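PDB 3GG8: pyruvate kinase from Toxoplasma gondii, which catalyses the last step of glycolysis, the transfer of a phosphoryl group from phosphoenolpyruvate to ADP, which yields pyruvate and ATP. Local coordinates for residues I107-L112 with I187-M193; T125-T130 with E138-C143; L269-I275 with C302-P308. One frame throughout, in Å; residues are numbered along the deposited sequence.

Interaction 1: residues I107-L112 with I187-M193; sequences IRTGFL and IGERKNM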
loop_
_atom_site.group_PDB
_atom_site.type_symbol
_atom_site.label_atom_id
_atom_site.label_comp_id
_atom_site.label_asym_id
_atom_site.label_seq_id
_atom_site.Cartn_x
_atom_site.Cartn_y
_atom_site.Cartn_z
ATOM N N ILE C 107 4.189 32.828 39.387
ATOM C CA ILE C 107 3.170 33.170 40.375
ATOM C C ILE C 107 3.551 32.469 41.668
ATOM O O ILE C 107 3.915 31.288 41.648
ATOM C CB ILE C 107 1.741 32.777 39.949
ATOM C CG1 ILE C 107 1.396 33.431 38.608
ATOM C CG2 ILE C 107 0.734 33.207 41.018
ATOM C CD1 ILE C 107 0.145 32.899 37.930
ATOM N N ARG C 108 3.480 33.206 42.776
ATOM C CA ARG C 108 3.829 32.656 44.081
ATOM C C ARG C 108 2.853 33.083 45.171
ATOM O O ARG C 108 2.224 34.150 45.085
ATOM C CB ARG C 108 5.279 33.036 44.456
ATOM C CG ARG C 108 6.311 32.026 43.965
ATOM C CD ARG C 108 7.742 32.515 44.123
ATOM N NE ARG C 108 8.598 31.486 44.735
ATOM C CZ ARG C 108 9.102 30.421 44.109
ATOM N NH1 ARG C 108 9.858 29.557 44.787
ATOM N NH2 ARG C 108 8.852 30.204 42.818
ATOM N N THR C 109 2.718 32.241 46.191
ATOM C CA THR C 109 2.006 32.632 47.412
ATOM C C THR C 109 2.860 33.639 48.190
ATOM O O THR C 109 4.043 33.800 47.917
ATOM C CB THR C 109 1.674 31.434 48.330
ATOM O OG1 THR C 109 2.886 30.834 48.796
ATOM C CG2 THR C 109 0.854 30.376 47.593
ATOM N N GLY C 110 2.252 34.325 49.149
ATOM C CA GLY C 110 2.990 35.262 49.980
ATOM C C GLY C 110 3.531 34.656 51.260
ATOM O O GLY C 110 3.788 33.446 51.337
ATOM N N PHE C 111 3.687 35.506 52.269
ATOM C CA PHE C 111 4.304 35.122 53.536
ATOM C C PHE C 111 3.277 34.670 54.565
ATOM O O PHE C 111 2.135 35.102 54.530
ATOM C CB PHE C 111 5.155 36.278 54.080
ATOM C CG PHE C 111 6.314 36.634 53.190
ATOM C CD1 PHE C 111 7.486 35.887 53.225
ATOM C CD2 PHE C 111 6.223 37.704 52.301
ATOM C CE1 PHE C 111 8.557 36.204 52.395
ATOM C CE2 PHE C 111 7.292 38.035 51.465
ATOM C CZ PHE C 111 8.461 37.287 51.511
ATOM N N LEU C 112 3.710 33.792 55.466
ATOM C CA LEU C 112 2.864 33.219 56.506
ATOM C C LEU C 112 3.274 33.724 57.896
ATOM O O LEU C 112 4.442 34.036 58.138
ATOM C CB LEU C 112 2.909 31.682 56.440
ATOM C CG LEU C 112 2.234 31.033 55.216
ATOM C CD1 LEU C 112 2.520 29.535 55.109
ATOM C CD2 LEU C 112 0.721 31.302 55.213
ATOM N N ILE C 187 0.948 23.610 53.509
ATOM C CA ILE C 187 1.751 24.449 52.617
ATOM C C ILE C 187 2.661 25.408 53.388
ATOM O O ILE C 187 2.284 25.934 54.437
ATOM C CB ILE C 187 0.880 25.206 51.544
ATOM C CG1 ILE C 187 -0.237 26.020 52.213
ATOM C CG2 ILE C 187 0.302 24.210 50.520
ATOM C CD1 ILE C 187 -0.823 27.116 51.339
ATOM N N GLY C 188 3.869 25.595 52.860
ATOM C CA GLY C 188 4.795 26.602 53.347
ATOM C C GLY C 188 4.557 27.913 52.625
ATOM O O GLY C 188 3.566 28.065 51.906
ATOM N N GLU C 189 5.463 28.867 52.821
ATOM C CA GLU C 189 5.307 30.200 52.244
ATOM C C GLU C 189 6.076 30.377 50.945
ATOM O O GLU C 189 7.071 29.680 50.696
ATOM C CB GLU C 189 5.674 31.297 53.249
ATOM C CG GLU C 189 6.972 31.109 54.020
ATOM C CD GLU C 189 7.236 32.261 54.977
ATOM O OE1 GLU C 189 8.416 32.551 55.255
ATOM O OE2 GLU C 189 6.271 32.900 55.442
ATOM N N ARG C 190 5.595 31.311 50.120
ATOM C CA ARG C 190 6.172 31.591 48.802
ATOM C C ARG C 190 6.307 30.327 47.948
ATOM O O ARG C 190 7.384 30.024 47.412
ATOM C CB ARG C 190 7.528 32.289 48.917
ATOM C CG ARG C 190 7.617 33.312 50.006
ATOM C CD ARG C 190 8.728 34.278 49.716
ATOM N NE ARG C 190 8.326 35.219 48.677
ATOM C CZ ARG C 190 9.016 35.456 47.567
ATOM N NH1 ARG C 190 8.548 36.326 46.672
ATOM N NH2 ARG C 190 10.169 34.830 47.350
ATOM N N LYS C 191 5.210 29.591 47.832
ATOM C CA LYS C 191 5.165 28.447 46.945
ATOM C C LYS C 191 4.611 28.851 45.581
ATOM O O LYS C 191 3.826 29.796 45.464
ATOM C CB LYS C 191 4.306 27.344 47.552
ATOM C CG LYS C 191 4.787 26.839 48.873
ATOM C CD LYS C 191 6.216 26.357 48.814
ATOM C CE LYS C 191 6.613 25.691 50.121
ATOM N NZ LYS C 191 8.015 26.032 50.481
ATOM N N ASN C 192 5.022 28.119 44.549
ATOM C CA ASN C 192 4.491 28.328 43.209
ATOM C C ASN C 192 2.987 28.043 43.102
ATOM O O ASN C 192 2.418 27.252 43.863
ATOM C CB ASN C 192 5.285 27.530 42.165
ATOM C CG ASN C 192 5.179 26.015 42.356
ATOM O OD1 ASN C 192 4.167 25.484 42.847
ATOM N ND2 ASN C 192 6.241 25.303 41.949
ATOM N N MET C 193 2.361 28.714 42.144
ATOM C CA MET C 193 0.941 28.562 41.873
ATOM C C MET C 193 0.710 28.304 40.388
ATOM O O MET C 193 1.433 28.811 39.519
ATOM C CB MET C 193 0.166 29.803 42.342
ATOM C CG MET C 193 0.237 30.018 43.857
ATOM S SD MET C 193 -0.573 31.518 44.453
ATOM C CE MET C 193 -2.284 31.231 43.976
#
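T109 lies in the close-packed part of this contact, held by both its backbone and its side chain. Its N donates to K191 O over 2.8 Å in the carbonyl plane, and its OG1 accepts from K191 N, also at 2.8 Å. A chi1 of 64° puts that hydroxyl between the backbone N and the carbonyl carbon while CG2 swings inward to M193 SD, 3.6 Å away. M193 lies against I107 too, the two side chains crossing nearly at right angles with CG2 of I107 3.7 Å from CB of M193; C143, I158 and I160 close this buried side. Further along, R190 N reaches G110 O, and E189 extends its carboxylate so that OE2 takes L112 N almost straight on (2.7 Å, 175° at the hydrogen). H115 holds the other oxygen, OE1, so both carboxylate oxygens are held.

The opposite side is looser and partly open to solvent. There the R190 chain runs alongside F111, guanidinium and ring planes only 17° apart, with CD 3.3 Å from CE1 of the ring. The R108 guanidinium lies nearby, its NE 4.5 Å from R190 NH2, two like charges close together that may be eased by E106, a weak, long partner of R108. The chemistry implies that backbone bonds, together with the T109 hydroxyl and the E189 carboxylate, which each take a backbone N-H, set the course of these two irregular segments, with the R190 chain adding aliphatic contact along the F111 ring.

Interaction 2: residues T125-T130 with E138-C143; sequences TLKIVT and ETTIAC
I128 and I141 project side by side from neighbouring strands, their CG1 atoms 3.8 Å apart, and make the middle of the buried face of this parallel pair. They reach the same spot by different torsions. In I128 CG1 is anti to the carbonyl carbon (chi1 -58°), which leaves CG2 to press on CB of C143 at 3.5 Å; in I141 CG1 sits between the backbone N and the carbonyl carbon (chi1 68°), and CG2 is turned toward L126. The L126 side chain crosses that of I141 at about a right angle, its CD1 3.9 Å from I141 CG2. L120 and I118 of strand 118-120 pack against L126 and I141 respectively, and L148 covers I128.

K127, V129, T140 and A142 occupy the other face, which is less deeply buried. CB of K127 meets CB of T140 at 3.8 Å, after which the lysine chain runs out fully extended, away from T140, to a cation-pi contact with Y176. V129 spreads its two methyls over the partner strand: CG1 approaches T140 OG1, and CG2 lies 4.1 Å from A142 CB.

Between the faces, the backbone bonds run in the staggered pattern of parallel strands. K127 and V129 each donate to and accept from the second strand, from K127 N to T139 O (2.8 Å) through to C143 N to V129 O (3.0 Å). Two adjacent parallel strands, 125-129 and 140-142, joined by a short connection without helix, thus form one edge of the mixed sheet of the small beta-rich B domain, a part of the pyruvate kinase fold separate from its eight-stranded barrel.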
loop_
_atom_site.group_PDB
_atom_site.type_symbol
_atom_site.label_atom_id
_atom_site.label_comp_id
_atom_site.label_asym_id
_atom_site.label_seq_id
_atom_site.Cartn_x
_atom_site.Cartn_y
_atom_site.Cartn_z
ATOM N N THR C 125 -12.448 26.756 53.618
ATOM C CA THR C 125 -12.408 28.018 52.884
ATOM C C THR C 125 -11.025 28.672 52.962
ATOM O O THR C 125 -10.481 28.844 54.053
ATOM C CB THR C 125 -13.464 28.984 53.482
ATOM O OG1 THR C 125 -14.775 28.448 53.258
ATOM C CG2 THR C 125 -13.367 30.387 52.885
ATOM N N LEU C 126 -10.481 29.047 51.806
ATOM C CA LEU C 126 -9.248 29.839 51.731
ATOM C C LEU C 126 -9.415 31.096 50.870
ATOM O O LEU C 126 -9.678 31.012 49.666
ATOM C CB LEU C 126 -8.083 28.999 51.203
ATOM C CG LEU C 126 -6.734 29.658 50.868
ATOM C CD1 LEU C 126 -6.042 30.244 52.104
ATOM C CD2 LEU C 126 -5.831 28.631 50.187
ATOM N N LYS C 127 -9.259 32.254 51.499
ATOM C CA LYS C 127 -9.246 33.513 50.785
ATOM C C LYS C 127 -7.851 33.721 50.211
ATOM O O LYS C 127 -6.855 33.561 50.919
ATOM C CB LYS C 127 -9.621 34.656 51.733
ATOM C CG LYS C 127 -9.786 36.013 51.073
ATOM C CD LYS C 127 -10.599 36.905 51.983
ATOM C CE LYS C 127 -10.439 38.377 51.638
ATOM N NZ LYS C 127 -11.363 39.196 52.499
ATOM N N ILE C 128 -7.774 34.043 48.921
ATOM C CA ILE C 128 -6.504 34.439 48.335
ATOM C C ILE C 128 -6.576 35.886 47.896
ATOM O O ILE C 128 -7.339 36.229 47.004
ATOM C CB ILE C 128 -6.078 33.527 47.173
ATOM C CG1 ILE C 128 -5.967 32.079 47.651
ATOM C CG2 ILE C 128 -4.730 34.005 46.560
ATOM C CD1 ILE C 128 -5.637 31.105 46.550
ATOM N N VAL C 129 -5.767 36.730 48.529
ATOM C CA VAL C 129 -5.793 38.179 48.277
ATOM C C VAL C 129 -4.677 38.647 47.339
ATOM O O VAL C 129 -3.694 37.933 47.115
ATOM C CB VAL C 129 -5.752 39.019 49.598
ATOM C CG1 VAL C 129 -6.833 38.562 50.595
ATOM C CG2 VAL C 129 -4.357 39.000 50.240
ATOM N N THR C 130 -4.845 39.864 46.827
ATOM C CA THR C 130 -3.934 40.479 45.877
ATOM C C THR C 130 -2.882 41.396 46.564
ATOM O O THR C 130 -1.874 41.743 45.957
ATOM C CB THR C 130 -4.760 41.235 44.776
ATOM O OG1 THR C 130 -5.093 40.332 43.706
ATOM C CG2 THR C 130 -4.003 42.429 44.208
ATOM N N GLU C 138 -4.096 30.452 58.167
ATOM C CA GLU C 138 -4.816 29.279 57.658
ATOM C C GLU C 138 -6.020 29.655 56.791
ATOM O O GLU C 138 -6.387 28.898 55.895
ATOM C CB GLU C 138 -5.249 28.351 58.803
ATOM C CG GLU C 138 -5.433 26.887 58.384
ATOM C CD GLU C 138 -5.886 25.981 59.524
ATOM O OE1 GLU C 138 -6.750 25.110 59.282
ATOM O OE2 GLU C 138 -5.383 26.132 60.656
ATOM N N THR C 139 -6.613 30.821 57.051
ATOM C CA THR C 139 -7.829 31.263 56.362
ATOM C C THR C 139 -7.585 32.135 55.112
ATOM O O THR C 139 -8.317 32.012 54.124
ATOM C CB THR C 139 -8.756 32.038 57.312
ATOM O OG1 THR C 139 -8.333 33.407 57.395
ATOM C CG2 THR C 139 -8.779 31.396 58.714
ATOM N N THR C 140 -6.593 33.030 55.174
ATOM C CA THR C 140 -6.293 33.947 54.065
ATOM C C THR C 140 -4.801 34.008 53.711
ATOM O O THR C 140 -3.954 34.101 54.591
ATOM C CB THR C 140 -6.914 35.381 54.277
ATOM O OG1 THR C 140 -6.088 36.389 53.671
ATOM C CG2 THR C 140 -7.109 35.720 55.743
ATOM N N ILE C 141 -4.493 33.937 52.416
ATOM C CA ILE C 141 -3.116 34.065 51.925
ATOM C C ILE C 141 -2.989 35.092 50.790
ATOM O O ILE C 141 -3.992 35.487 50.185
ATOM C CB ILE C 141 -2.486 32.677 51.502
ATOM C CG1 ILE C 141 -3.152 32.091 50.256
ATOM C CG2 ILE C 141 -2.510 31.670 52.665
ATOM C CD1 ILE C 141 -2.329 30.963 49.604
ATOM N N ALA C 142 -1.755 35.513 50.505
ATOM C CA ALA C 142 -1.469 36.458 49.419
ATOM C C ALA C 142 -0.896 35.754 48.197
ATOM O O ALA C 142 -0.271 34.699 48.318
ATOM C CB ALA C 142 -0.529 37.525 49.892
ATOM N N CYS C 143 -1.123 36.347 47.026
ATOM C CA CYS C 143 -0.645 35.828 45.744
ATOM C C CYS C 143 0.028 36.957 44.950
ATOM O O CYS C 143 -0.511 38.059 44.870
ATOM C CB CYS C 143 -1.819 35.226 44.966
ATOM S SG CYS C 143 -1.551 34.933 43.204
#

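Interaction 3: residues L269-I275 with C302-P308; sequences LAEADGI and CNVVGKP
K307 stretches its side chain in nearly full extension across the end of helix 265-271 and delivers NZ to two backbone carbonyls. L269 O receives it at 2.9 Å in the carbonyl plane, on a lone pair, and A272 O at 2.7 Å, nearly head-on to its carbonyl. The ammonium thus meets the carbonyl-rich C-terminal end of the helix, where the helix dipole would be expected to favour a positive charge. On the way its methylene chain passes obliquely over L269, with CD 3.9 Å from CD1 of the leucine. That same methyl also reaches C302 SG (3.8 Å), for L269 has its CG anti to the backbone N (chi1 177°) and so leans toward helix 288-305. I275 also packs CB and CG1 against this sulfur. The D273 carbonyl points at the CD side of the P308 ring, with D273 O 3.2 Å from P308 CD, and the P308 carbonyl accepts I275 N at 3.0 Å.

G306 closes helix 288-305 with a Schellman motif, and the chain turns there into barrel strand 309-312. The contact therefore joins the ends of two helices at the start of adjacent parallel strands, 275-278 and 309-312, with strand 251-256 flanking I275.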
loop_
_atom_site.group_PDB
_atom_site.type_symbol
_atom_site.label_atom_id
_atom_site.label_comp_id
_atom_site.label_asym_id
_atom_site.label_seq_id
_atom_site.Cartn_x
_atom_site.Cartn_y
_atom_site.Cartn_z
ATOM N N LEU C 269 4.741 26.540 16.970
ATOM C CA LEU C 269 5.664 25.687 16.241
ATOM C C LEU C 269 6.129 26.321 14.929
ATOM O O LEU C 269 7.311 26.245 14.597
ATOM C CB LEU C 269 5.032 24.327 15.967
ATOM C CG LEU C 269 5.809 23.299 15.144
ATOM C CD1 LEU C 269 7.219 23.047 15.655
ATOM C CD2 LEU C 269 4.999 21.984 15.093
ATOM N N ALA C 270 5.200 26.925 14.184
ATOM C CA ALA C 270 5.528 27.546 12.898
ATOM C C ALA C 270 6.530 28.674 13.062
ATOM O O ALA C 270 7.382 28.859 12.201
ATOM C CB ALA C 270 4.261 28.058 12.184
ATOM N N GLU C 271 6.432 29.427 14.155
ATOM C CA GLU C 271 7.355 30.547 14.380
ATOM C C GLU C 271 8.697 30.129 14.967
ATOM O O GLU C 271 9.673 30.879 14.909
ATOM C CB GLU C 271 6.717 31.603 15.290
ATOM C CG GLU C 271 5.684 32.489 14.615
ATOM C CD GLU C 271 6.250 33.328 13.481
ATOM O OE1 GLU C 271 7.482 33.323 13.285
ATOM O OE2 GLU C 271 5.456 33.996 12.773
ATOM N N ALA C 272 8.740 28.935 15.539
ATOM C CA ALA C 272 9.872 28.489 16.336
ATOM C C ALA C 272 10.861 27.668 15.530
ATOM O O ALA C 272 10.557 27.220 14.415
ATOM C CB ALA C 272 9.376 27.666 17.494
ATOM N N ASP C 273 12.038 27.458 16.119
ATOM C CA ASP C 273 13.054 26.606 15.534
ATOM C C ASP C 273 12.970 25.173 16.099
ATOM O O ASP C 273 13.635 24.257 15.620
ATOM C CB ASP C 273 14.429 27.247 15.724
ATOM C CG ASP C 273 14.513 28.625 15.071
ATOM O OD1 ASP C 273 14.289 28.711 13.839
ATOM O OD2 ASP C 273 14.776 29.628 15.780
ATOM N N GLY C 274 12.108 24.986 17.092
ATOM C CA GLY C 274 11.937 23.689 17.755
ATOM C C GLY C 274 11.161 23.892 19.039
ATOM O O GLY C 274 10.867 25.029 19.410
ATOM N N ILE C 275 10.833 22.794 19.712
ATOM C CA ILE C 275 9.938 22.819 20.871
ATOM C C ILE C 275 10.562 22.084 22.063
ATOM O O ILE C 275 11.271 21.083 21.886
ATOM C CB ILE C 275 8.524 22.194 20.512
ATOM C CG1 ILE C 275 7.733 23.081 19.525
ATOM C CG2 ILE C 275 7.687 21.831 21.779
ATOM C CD1 ILE C 275 7.511 24.551 19.972
ATOM N N CYS C 302 6.017 18.187 15.501
ATOM C CA CYS C 302 7.421 18.547 15.311
ATOM C C CYS C 302 8.107 17.665 14.276
ATOM O O CYS C 302 8.800 18.173 13.398
ATOM C CB CYS C 302 8.184 18.503 16.645
ATOM S SG CYS C 302 7.675 19.861 17.755
ATOM N N ASN C 303 7.915 16.351 14.390
ATOM C CA ASN C 303 8.478 15.404 13.439
ATOM C C ASN C 303 8.065 15.746 12.005
ATOM O O ASN C 303 8.911 15.845 11.124
ATOM C CB ASN C 303 8.034 13.962 13.756
ATOM C CG ASN C 303 8.722 13.363 14.989
ATOM O OD1 ASN C 303 8.291 12.315 15.467
ATOM N ND2 ASN C 303 9.778 14.012 15.507
ATOM N N VAL C 304 6.766 15.935 11.789
ATOM C CA VAL C 304 6.199 16.077 10.445
ATOM C C VAL C 304 6.748 17.299 9.707
ATOM O O VAL C 304 6.753 17.348 8.464
ATOM C CB VAL C 304 4.650 16.110 10.485
ATOM C CG1 VAL C 304 4.082 16.511 9.143
ATOM C CG2 VAL C 304 4.104 14.746 10.870
ATOM N N VAL C 305 7.229 18.264 10.482
ATOM C CA VAL C 305 7.665 19.536 9.953
ATOM C C VAL C 305 9.196 19.656 10.025
ATOM O O VAL C 305 9.785 20.622 9.519
ATOM C CB VAL C 305 6.887 20.681 10.672
ATOM C CG1 VAL C 305 7.682 21.305 11.825
ATOM C CG2 VAL C 305 6.387 21.702 9.666
ATOM N N GLY C 306 9.828 18.653 10.639
ATOM C CA GLY C 306 11.281 18.519 10.683
ATOM C C GLY C 306 12.006 19.421 11.660
ATOM O O GLY C 306 13.164 19.771 11.439
ATOM N N LYS C 307 11.340 19.806 12.746
ATOM C CA LYS C 307 11.941 20.701 13.736
ATOM C C LYS C 307 12.204 19.929 15.037
ATOM O O LYS C 307 11.353 19.119 15.465
ATOM C CB LYS C 307 11.020 21.905 13.979
ATOM C CG LYS C 307 10.943 22.902 12.806
ATOM C CD LYS C 307 10.095 24.114 13.186
ATOM C CE LYS C 307 10.128 25.212 12.122
ATOM N NZ LYS C 307 9.070 26.258 12.341
ATOM N N PRO C 308 13.375 20.151 15.670
ATOM C CA PRO C 308 13.733 19.329 16.832
ATOM C C PRO C 308 12.782 19.499 18.009
ATOM O O PRO C 308 12.350 20.608 18.294
ATOM C CB PRO C 308 15.116 19.853 17.215
ATOM C CG PRO C 308 15.172 21.229 16.623
ATOM C CD PRO C 308 14.418 21.147 15.360
#

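In the fold
From the N terminus, the chain leaves barrel strand 97-101 and enters the B domain through 107-112, which interaction 1 pairs with 187-193 after a 74-residue excursion that is all strand and loop. Interaction 2 falls within that excursion and closes a much shorter loop of seven residues. Their centres are 10 Å apart and they touch: G110 N probably bonds to A142 O, and C143 SG packs on I107 and M193. Only after interaction 1 has closed does the chain return to the barrel, where interaction 3 links 269-275 with 302-308 and ties two successive helix-to-strand turns, its nearest atoms about 20 Å from interaction 1.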